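Side-chain contacts in glutamine amido transferase (Methylobacillus flagellatus, PDB 3M3P), which belongs to the glutamine amidotransferase family and folds as a mixed beta sheet packed with helices: residues 193-198 with 212-217; 27-32 with 235-240; 151-156 with 169-174. All coordinates share one frame; numbering follows the deposited sequence.

Contact 1 (193-198 with 212-217)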
loop_
_atom_site.group_PDB
_atom_site.type_symbol
_atom_site.label_atom_id
_atom_site.label_comp_id
_atom_site.label_asym_id
_atom_site.label_seq_id
_atom_site.Cartn_x
_atom_site.Cartn_y
_atom_site.Cartn_z
ATOM N N GLU A 193 -19.765 -5.083 10.633
ATOM C CA GLU A 193 -20.966 -4.863 9.849
ATOM C C GLU A 193 -20.752 -4.697 8.351
ATOM O O GLU A 193 -21.714 -4.781 7.571
ATOM C CB GLU A 193 -21.824 -3.671 10.403
ATOM C CG GLU A 193 -22.149 -3.796 11.917
ATOM C CD GLU A 193 -22.661 -5.203 12.380
ATOM O OE1 GLU A 193 -22.396 -5.490 13.584
ATOM O OE2 GLU A 193 -23.267 -6.063 11.646
ATOM N N GLU A 194 -19.518 -4.471 7.949
ATOM C CA GLU A 194 -19.131 -4.413 6.542
ATOM C C GLU A 194 -18.922 -5.808 5.933
ATOM O O GLU A 194 -18.870 -5.957 4.733
ATOM C CB GLU A 194 -17.836 -3.609 6.360
ATOM C CG GLU A 194 -17.976 -2.138 6.564
ATOM C CD GLU A 194 -16.652 -1.430 6.298
ATOM O OE1 GLU A 194 -16.211 -1.440 5.117
ATOM O OE2 GLU A 194 -16.033 -0.901 7.254
ATOM N N LEU A 195 -18.801 -6.837 6.768
ATOM C CA LEU A 195 -18.492 -8.186 6.303
ATOM C C LEU A 195 -19.756 -8.910 5.894
ATOM O O LEU A 195 -20.864 -8.482 6.266
ATOM C CB LEU A 195 -17.720 -8.973 7.401
ATOM C CG LEU A 195 -16.496 -8.284 7.940
ATOM C CD1 LEU A 195 -15.794 -9.170 9.026
ATOM C CD2 LEU A 195 -15.480 -7.897 6.896
ATOM N N LYS A 196 -19.626 -10.007 5.147
ATOM C CA LYS A 196 -20.798 -10.783 4.670
ATOM C C LYS A 196 -21.608 -11.197 5.867
ATOM O O LYS A 196 -21.066 -11.748 6.834
ATOM C CB LYS A 196 -20.351 -11.993 3.844
ATOM C CG LYS A 196 -21.453 -12.772 3.153
ATOM C CD LYS A 196 -20.883 -13.937 2.383
ATOM C CE LYS A 196 -21.934 -14.819 1.741
ATOM N NZ LYS A 196 -21.297 -15.750 0.747
ATOM N N GLY A 197 -22.906 -10.969 5.781
ATOM C CA GLY A 197 -23.800 -11.222 6.902
ATOM C C GLY A 197 -24.036 -10.014 7.788
ATOM O O GLY A 197 -24.997 -10.003 8.575
ATOM N N GLY A 198 -23.200 -8.992 7.689
ATOM C CA GLY A 198 -23.208 -7.812 8.527
ATOM C C GLY A 198 -24.325 -6.868 8.215
ATOM O O GLY A 198 -24.938 -6.940 7.127
ATOM N N VAL A 212 -15.863 -15.420 9.271
ATOM C CA VAL A 212 -15.399 -16.817 9.291
ATOM C C VAL A 212 -14.450 -17.109 8.123
ATOM O O VAL A 212 -13.356 -17.658 8.304
ATOM C CB VAL A 212 -16.582 -17.820 9.264
ATOM C CG1 VAL A 212 -16.153 -19.254 8.881
ATOM C CG2 VAL A 212 -17.318 -17.827 10.611
ATOM N N GLU A 213 -14.829 -16.679 6.927
ATOM C CA GLU A 213 -13.969 -16.909 5.755
ATOM C C GLU A 213 -12.636 -16.178 5.867
ATOM O O GLU A 213 -11.590 -16.703 5.469
ATOM C CB GLU A 213 -14.711 -16.501 4.488
ATOM C CG GLU A 213 -15.833 -17.457 4.125
ATOM C CD GLU A 213 -16.811 -16.911 3.112
ATOM O OE1 GLU A 213 -16.978 -15.711 2.894
ATOM O OE2 GLU A 213 -17.554 -17.805 2.556
ATOM N N ILE A 214 -12.663 -14.947 6.398
ATOM C CA ILE A 214 -11.460 -14.151 6.492
ATOM C C ILE A 214 -10.491 -14.746 7.483
ATOM O O ILE A 214 -9.254 -14.692 7.293
ATOM C CB ILE A 214 -11.799 -12.705 6.808
ATOM C CG1 ILE A 214 -12.439 -12.068 5.571
ATOM C CG2 ILE A 214 -10.600 -11.885 7.258
ATOM C CD1 ILE A 214 -13.096 -10.692 5.777
ATOM N N LEU A 215 -11.016 -15.311 8.564
ATOM C CA LEU A 215 -10.182 -15.886 9.619
ATOM C C LEU A 215 -9.749 -17.332 9.366
ATOM O O LEU A 215 -8.879 -17.842 10.063
ATOM C CB LEU A 215 -10.905 -15.785 10.987
ATOM C CG LEU A 215 -11.233 -14.335 11.353
ATOM C CD1 LEU A 215 -12.063 -14.283 12.654
ATOM C CD2 LEU A 215 -10.010 -13.491 11.482
ATOM N N ARG A 216 -10.314 -17.944 8.347
ATOM C CA ARG A 216 -10.059 -19.370 8.053
ATOM C C ARG A 216 -8.609 -19.512 7.580
ATOM O O ARG A 216 -8.186 -18.836 6.628
ATOM C CB ARG A 216 -11.081 -19.819 7.024
ATOM C CG ARG A 216 -10.945 -21.259 6.635
ATOM C CD ARG A 216 -12.107 -21.680 5.802
ATOM N NE ARG A 216 -13.362 -21.797 6.530
ATOM C CZ ARG A 216 -14.596 -21.615 6.058
ATOM N NH1 ARG A 216 -14.804 -21.155 4.828
ATOM N NH2 ARG A 216 -15.646 -21.870 6.809
ATOM N N ASP A 217 -7.862 -20.399 8.246
ATOM C CA ASP A 217 -6.473 -20.650 7.937
ATOM C C ASP A 217 -5.626 -19.362 7.973
ATOM O O ASP A 217 -4.623 -19.225 7.250
ATOM C CB ASP A 217 -6.289 -21.358 6.578
ATOM C CG ASP A 217 -7.026 -22.692 6.491
ATOM O OD1 ASP A 217 -6.739 -23.494 7.401
ATOM O OD2 ASP A 217 -7.839 -22.864 5.530
HETATM O O HOH W 1 -20.117 -17.594 2.357
#

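Contact 2 (27-32 with 235-240)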
loop_
_atom_site.group_PDB
_atom_site.type_symbol
_atom_site.label_atom_id
_atom_site.label_comp_id
_atom_site.label_asym_id
_atom_site.label_seq_id
_atom_site.Cartn_x
_atom_site.Cartn_y
_atom_site.Cartn_z
ATOM N N GLU A 27 15.829 -4.688 8.896
ATOM C CA GLU A 27 16.929 -4.086 8.083
ATOM C C GLU A 27 17.645 -2.952 8.746
ATOM O O GLU A 27 18.589 -2.399 8.164
ATOM C CB GLU A 27 16.316 -3.571 6.749
ATOM C CG GLU A 27 15.831 -4.645 5.831
ATOM C CD GLU A 27 16.951 -5.244 4.968
ATOM O OE1 GLU A 27 18.015 -4.623 4.785
ATOM O OE2 GLU A 27 16.771 -6.286 4.445
ATOM N N HIS A 28 17.263 -2.625 9.976
ATOM C CA HIS A 28 17.854 -1.479 10.696
ATOM C C HIS A 28 17.782 -0.222 9.831
ATOM O O HIS A 28 18.723 0.578 9.760
ATOM C CB HIS A 28 19.249 -1.805 11.214
ATOM C CG HIS A 28 19.199 -2.882 12.241
ATOM N ND1 HIS A 28 19.411 -4.197 11.905
ATOM C CD2 HIS A 28 18.788 -2.875 13.540
ATOM C CE1 HIS A 28 19.247 -4.945 12.980
ATOM N NE2 HIS A 28 18.862 -4.174 13.996
ATOM N N ILE A 29 16.665 -0.064 9.172
ATOM C CA ILE A 29 16.342 1.167 8.436
ATOM C C ILE A 29 15.436 2.029 9.330
ATOM O O ILE A 29 14.309 1.615 9.650
ATOM C CB ILE A 29 15.674 0.887 7.125
ATOM C CG1 ILE A 29 16.710 0.132 6.238
ATOM C CG2 ILE A 29 15.159 2.188 6.433
ATOM C CD1 ILE A 29 16.155 -0.516 4.946
ATOM N N PRO A 30 15.868 3.230 9.691
ATOM C CA PRO A 30 14.988 4.072 10.533
ATOM C C PRO A 30 13.778 4.566 9.790
ATOM O O PRO A 30 13.818 4.771 8.552
ATOM C CB PRO A 30 15.887 5.238 10.912
ATOM C CG PRO A 30 16.886 5.324 9.819
ATOM C CD PRO A 30 17.139 3.899 9.380
ATOM N N PHE A 31 12.681 4.731 10.512
ATOM C CA PHE A 31 11.474 5.269 9.907
ATOM C C PHE A 31 10.737 6.187 10.882
ATOM O O PHE A 31 10.844 6.003 12.104
ATOM C CB PHE A 31 10.543 4.186 9.365
ATOM C CG PHE A 31 10.038 3.194 10.386
ATOM C CD1 PHE A 31 8.757 3.332 10.939
ATOM C CD2 PHE A 31 10.791 2.071 10.687
ATOM C CE1 PHE A 31 8.256 2.346 11.827
ATOM C CE2 PHE A 31 10.269 1.080 11.570
ATOM C CZ PHE A 31 8.993 1.277 12.137
ATOM N N GLN A 32 10.002 7.147 10.322
ATOM C CA GLN A 32 9.246 8.119 11.103
ATOM C C GLN A 32 7.809 8.168 10.591
ATOM O O GLN A 32 7.544 8.532 9.424
ATOM C CB GLN A 32 9.896 9.499 10.895
ATOM C CG GLN A 32 11.198 9.684 11.646
ATOM C CD GLN A 32 10.987 9.831 13.150
ATOM O OE1 GLN A 32 9.946 10.363 13.625
ATOM N NE2 GLN A 32 11.984 9.367 13.916
ATOM N N ARG A 235 12.855 -5.454 -2.850
ATOM C CA ARG A 235 13.109 -4.750 -4.113
ATOM C C ARG A 235 12.962 -3.257 -3.908
ATOM O O ARG A 235 13.782 -2.472 -4.371
ATOM C CB ARG A 235 12.165 -5.235 -5.188
ATOM C CG ARG A 235 12.297 -4.565 -6.537
ATOM C CD ARG A 235 13.722 -4.602 -7.107
ATOM N NE ARG A 235 13.728 -3.848 -8.364
ATOM C CZ ARG A 235 13.860 -2.537 -8.398
ATOM N NH1 ARG A 235 14.052 -1.875 -7.263
ATOM N NH2 ARG A 235 13.804 -1.897 -9.527
ATOM N N TRP A 236 11.903 -2.837 -3.232
ATOM C CA TRP A 236 11.634 -1.420 -3.070
ATOM C C TRP A 236 12.742 -0.653 -2.344
ATOM O O TRP A 236 13.131 0.439 -2.756
ATOM C CB TRP A 236 10.297 -1.244 -2.327
ATOM C CG TRP A 236 9.931 0.205 -2.246
ATOM C CD1 TRP A 236 9.412 0.943 -3.255
ATOM C CD2 TRP A 236 10.058 1.074 -1.137
ATOM N NE1 TRP A 236 9.217 2.249 -2.850
ATOM C CE2 TRP A 236 9.601 2.347 -1.541
ATOM C CE3 TRP A 236 10.546 0.907 0.159
ATOM C CZ2 TRP A 236 9.636 3.457 -0.689
ATOM C CZ3 TRP A 236 10.527 2.001 1.009
ATOM C CH2 TRP A 236 10.095 3.236 0.587
ATOM N N ILE A 237 13.328 -1.237 -1.304
ATOM C CA ILE A 237 14.373 -0.512 -0.581
ATOM C C ILE A 237 15.679 -0.369 -1.348
ATOM O O ILE A 237 16.502 0.433 -0.969
ATOM C CB ILE A 237 14.659 -1.092 0.824
ATOM C CG1 ILE A 237 15.148 -2.540 0.801
ATOM C CG2 ILE A 237 13.381 -0.979 1.726
ATOM C CD1 ILE A 237 15.811 -3.000 2.146
ATOM N N LYS A 238 15.848 -1.135 -2.426
ATOM C CA LYS A 238 17.036 -0.894 -3.279
ATOM C C LYS A 238 17.013 0.547 -3.789
ATOM O O LYS A 238 18.056 1.097 -4.125
ATOM C CB LYS A 238 17.070 -1.908 -4.414
ATOM C CG LYS A 238 17.253 -3.298 -3.878
ATOM C CD LYS A 238 17.614 -4.286 -4.932
ATOM C CE LYS A 238 18.086 -5.586 -4.297
ATOM N NZ LYS A 238 17.740 -6.721 -5.221
ATOM N N GLY A 239 15.855 1.164 -3.914
ATOM C CA GLY A 239 15.708 2.511 -4.424
ATOM C C GLY A 239 15.866 3.626 -3.394
ATOM O O GLY A 239 15.810 4.793 -3.755
ATOM N N LEU A 240 16.053 3.310 -2.108
ATOM C CA LEU A 240 16.150 4.370 -1.078
ATOM C C LEU A 240 17.257 5.348 -1.459
ATOM O O LEU A 240 18.347 4.919 -1.923
ATOM C CB LEU A 240 16.430 3.767 0.319
ATOM C CG LEU A 240 15.269 2.966 0.939
ATOM C CD1 LEU A 240 15.773 2.405 2.270
ATOM C CD2 LEU A 240 14.015 3.843 1.124
#

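Contact 3 (151-156 with 169-174)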
loop_
_atom_site.group_PDB
_atom_site.type_symbol
_atom_site.label_atom_id
_atom_site.label_comp_id
_atom_site.label_asym_id
_atom_site.label_seq_id
_atom_site.Cartn_x
_atom_site.Cartn_y
_atom_site.Cartn_z
ATOM N N VAL A 151 3.484 1.043 -15.247
ATOM C CA VAL A 151 3.289 -0.314 -15.792
ATOM C C VAL A 151 2.391 -1.097 -14.876
ATOM O O VAL A 151 2.703 -1.325 -13.700
ATOM C CB VAL A 151 4.670 -1.068 -16.005
ATOM C CG1 VAL A 151 4.409 -2.500 -16.460
ATOM C CG2 VAL A 151 5.497 -0.294 -17.055
ATOM N N HIS A 152 1.239 -1.510 -15.371
ATOM C CA HIS A 152 0.292 -2.390 -14.695
ATOM C C HIS A 152 0.878 -3.798 -14.512
ATOM O O HIS A 152 1.306 -4.424 -15.462
ATOM C CB HIS A 152 -0.947 -2.436 -15.576
ATOM C CG HIS A 152 -2.020 -3.332 -15.070
ATOM N ND1 HIS A 152 -2.801 -4.071 -15.924
ATOM C CD2 HIS A 152 -2.495 -3.541 -13.829
ATOM C CE1 HIS A 152 -3.728 -4.715 -15.213
ATOM N NE2 HIS A 152 -3.581 -4.397 -13.943
ATOM N N ILE A 153 0.875 -4.279 -13.256
ATOM C CA ILE A 153 1.510 -5.565 -12.974
ATOM C C ILE A 153 0.652 -6.632 -12.287
ATOM O O ILE A 153 1.123 -7.749 -12.117
ATOM C CB ILE A 153 2.785 -5.366 -12.151
ATOM C CG1 ILE A 153 2.541 -4.774 -10.768
ATOM C CG2 ILE A 153 3.926 -4.534 -12.887
ATOM C CD1 ILE A 153 3.756 -4.907 -9.809
ATOM N N LEU A 154 -0.583 -6.330 -11.900
ATOM C CA LEU A 154 -1.398 -7.262 -11.100
ATOM C C LEU A 154 -2.850 -6.924 -11.231
ATOM O O LEU A 154 -3.224 -5.750 -11.233
ATOM C CB LEU A 154 -0.925 -7.230 -9.661
ATOM C CG LEU A 154 -1.492 -8.154 -8.648
ATOM C CD1 LEU A 154 -1.158 -9.631 -8.970
ATOM C CD2 LEU A 154 -0.948 -7.769 -7.201
ATOM N N ARG A 155 -3.688 -7.967 -11.377
ATOM C CA ARG A 155 -5.140 -7.854 -11.512
ATOM C C ARG A 155 -5.896 -8.907 -10.724
ATOM O O ARG A 155 -5.414 -9.995 -10.510
ATOM C CB ARG A 155 -5.566 -7.968 -12.998
ATOM C CG ARG A 155 -5.160 -9.266 -13.691
ATOM C CD ARG A 155 -5.807 -9.394 -15.024
ATOM N NE ARG A 155 -7.066 -10.036 -14.777
ATOM C CZ ARG A 155 -7.243 -11.342 -14.652
ATOM N NH1 ARG A 155 -8.454 -11.826 -14.290
ATOM N NH2 ARG A 155 -6.227 -12.151 -14.812
ATOM N N SER A 156 -7.131 -8.577 -10.354
ATOM C CA SER A 156 -8.115 -9.567 -9.854
ATOM C C SER A 156 -9.360 -9.485 -10.708
ATOM O O SER A 156 -9.554 -8.553 -11.461
ATOM C CB SER A 156 -8.445 -9.306 -8.373
ATOM O OG SER A 156 -9.246 -8.133 -8.323
ATOM N N LEU A 169 10.865 2.486 -9.645
ATOM C CA LEU A 169 11.168 3.018 -8.299
ATOM C C LEU A 169 9.977 2.969 -7.338
ATOM O O LEU A 169 10.158 2.729 -6.157
ATOM C CB LEU A 169 11.634 4.469 -8.436
ATOM C CG LEU A 169 12.690 5.127 -7.664
ATOM C CD1 LEU A 169 13.890 4.216 -7.288
ATOM C CD2 LEU A 169 13.198 6.404 -8.423
ATOM N N HIS A 170 8.804 3.298 -7.846
ATOM C CA HIS A 170 7.602 3.514 -7.070
ATOM C C HIS A 170 6.648 2.368 -7.319
ATOM O O HIS A 170 6.543 1.913 -8.472
ATOM C CB HIS A 170 6.945 4.816 -7.467
ATOM C CG HIS A 170 7.907 5.949 -7.616
ATOM N ND1 HIS A 170 8.599 6.476 -6.543
ATOM C CD2 HIS A 170 8.406 6.535 -8.735
ATOM C CE1 HIS A 170 9.427 7.398 -7.005
ATOM N NE2 HIS A 170 9.331 7.452 -8.331
ATOM N N ILE A 171 5.947 1.920 -6.303
ATOM C CA ILE A 171 4.985 0.857 -6.477
ATOM C C ILE A 171 3.720 1.177 -5.698
ATOM O O ILE A 171 3.791 1.573 -4.516
ATOM C CB ILE A 171 5.613 -0.559 -6.159
ATOM C CG1 ILE A 171 4.625 -1.657 -6.561
ATOM C CG2 ILE A 171 6.064 -0.706 -4.686
ATOM C CD1 ILE A 171 5.243 -3.090 -6.598
ATOM N N GLY A 172 2.556 0.995 -6.305
ATOM C CA GLY A 172 1.277 1.183 -5.657
ATOM C C GLY A 172 0.465 -0.071 -5.711
ATOM O O GLY A 172 0.446 -0.741 -6.762
ATOM N N PHE A 173 -0.205 -0.371 -4.593
ATOM C CA PHE A 173 -1.081 -1.541 -4.459
ATOM C C PHE A 173 -2.462 -1.114 -4.025
ATOM O O PHE A 173 -2.605 -0.230 -3.167
ATOM C CB PHE A 173 -0.537 -2.474 -3.379
ATOM C CG PHE A 173 0.687 -3.270 -3.785
ATOM C CD1 PHE A 173 0.583 -4.465 -4.420
ATOM C CD2 PHE A 173 1.973 -2.777 -3.490
ATOM C CE1 PHE A 173 1.718 -5.187 -4.773
ATOM C CE2 PHE A 173 3.124 -3.519 -3.820
ATOM C CZ PHE A 173 2.971 -4.684 -4.506
ATOM N N GLN A 174 -3.470 -1.825 -4.550
ATOM C CA GLN A 174 -4.834 -1.722 -4.035
ATOM C C GLN A 174 -5.039 -2.573 -2.826
ATOM O O GLN A 174 -5.839 -2.250 -1.947
ATOM C CB GLN A 174 -5.846 -2.025 -5.141
ATOM C CG GLN A 174 -7.293 -1.752 -4.737
ATOM C CD GLN A 174 -7.506 -0.317 -4.369
ATOM O OE1 GLN A 174 -7.587 0.595 -5.230
ATOM N NE2 GLN A 174 -7.652 -0.065 -3.043
#

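Contact 1 (193-198 with 212-217)
Leu195 and Ile214 turn toward each other with matching first torsions. CG of Leu195 (chi1 -53°) and CG1 of Ile214 (chi1 -71°) both lie beside their own backbone N, opposite the carbonyl carbon. The two side chains cross at about a right angle. Their methyls meet where Leu195 CD2 lies 3.8 Å from Ile214 CD1. Both residues are buried. Cys188 of helix 181-190 touches both of them, and Trp139 and Phe137 of strand 134-140 add to the same apolar patch.

Lys196 and Glu213 face each other nearer the surface. The lysine chain is fully extended, and NZ ends 4.6 Å from Glu213 OE2, too far for a direct salt bridge. One water spans the gap. It accepts from Lys196 NZ at 2.7 Å and donates to Glu213 OE2 at 2.6 Å. The opposite charges probably still attract each other across it.

The backbone of Leu195 to Gly198 is closed by the bond from Gly198 N to Leu195 O (2.8 Å). Gly197 supplies the positive phi of 93° in this turn. The contact thus sets a type II beta turn of the loop after helix 181-190 against the short helix 211-215.

Contact 2 (27-32 with 235-240)
Two turns meet here: the Schellman motif that closes helix 18-26, and the type I beta turn from Ile237 to Leu240 that follows from helix 218-237. Across them, Glu27 and Ile29 touch Ile237, and Ile29 also touches Leu240. His28, with its positive phi, lies between Glu27 and Ile29 and turns the chain out of the first helix toward strand 31-35.

The centre of the contact is CD1 of Ile237. It lies 3.8 Å from Ile29 CD1, and the two isoleucine side chains cross obliquely. CG1 of Ile237 takes the crowded position between the backbone N and the carbonyl carbon (chi1 61°). From there CG1 carries CD1 across to the other segment.

The same methyl also packs under Glu27. The bend at chi2 (-83°) brings the carboxylate to the methyl, which lies under its face. Glu27 CD is 3.8 Å from Ile237 CD1; OE1 is equally close and OE2 a little further. This is van der Waals packing of a methyl against a carboxylate.

Ile29 and Leu240 reach toward each other tip to tip, with 4.0 Å between Ile29 CD1 and Leu240 CD1. Both are buried, while Glu27 lies at the surface. The turn that presents Leu240 is held by the backbone bond from Leu240 N to Ile237 O (3.1 Å).

Val6 of strand 6-10 touches both Ile29 and Leu240. Leu24 of helix 18-26 packs on Ile29, and Phe23 of the same helix packs on Ile237. The contact therefore joins helix 218-237 and its following turn to helix 18-26 and to the edge of the sheet formed by strands 31-35 and 6-10.

Contact 3 (151-156 with 169-174)
Ile153 and Leu154 are the residues of strand 150-156 that touch strand 170-173, through Ile171 and Phe173. Just before them comes His152, whose ring reaches forward along its own strand. Its NE2 makes a weak bond to Leu154 O, 3.0 Å long and bent to 122° at the hydrogen. The same NE2 also bonds to Ala160 O, which helps to hold the ring.

Ile153 follows. Its psi of -4° departs from regular strand geometry, and both it and the next residue turn their side chains toward strand 170-173. Ile153 CD1 meets Ile171 CD1 at 4.0 Å, and the two side chains cross at about a right angle. CG1 of Ile171 lies opposite the backbone N (chi1 -171°), which carries CD1 nearer to Ile153 than the start of the side chain suggests.

Leu154 comes next. Its CD2 approaches the Phe173 ring at the edge, near the ring plane, with CE1 as the closest atom at 4.4 Å. This is a loose apolar touch and not a stack on the ring face. All four touching residues are buried.

Further along, Ser156 leaves this interface. Its OG bonds to Glu110, Gln162 and the carbonyl of Cys159.

This is side-chain packing between next-but-one strands of the mixed sheet. Phe173 lies near, without touching, a possible nucleophile elbow (Gly87, Cys89, Gly91), as expected in this family. Strand 161-166 lies between the two strands, so the contact passes over it. Val165 touches Ile171 and Ala163 touches Phe173. Helix 122-128 covers the isoleucine pair, with Gln123 and Ala124 on Ile153 and Trp127 on Ile171. Leu136 of strand 134-140 packs on Leu154.

How the contacts relate
Contacts 2 and 3 reach the same mixed sheet. Their centres are 19 Å apart and they touch: Trp236 NE1 lies 3.5 Å from Leu169 O, and Gly239 packs on Leu169. Contact 1 stands apart, with its centre 34 Å from that of contact 2 and 26 Å from that of contact 3. Contacts 1 and 2 lie on opposite sides of the chain's centre. Helices 211-215 and 218-237 follow each other and link them. Along the chain, contact 3 closes before contact 1 opens, and contact 2 encloses both. The last long helix thus returns the chain from contact 1 to the edge of the sheet, beside strand 31-35.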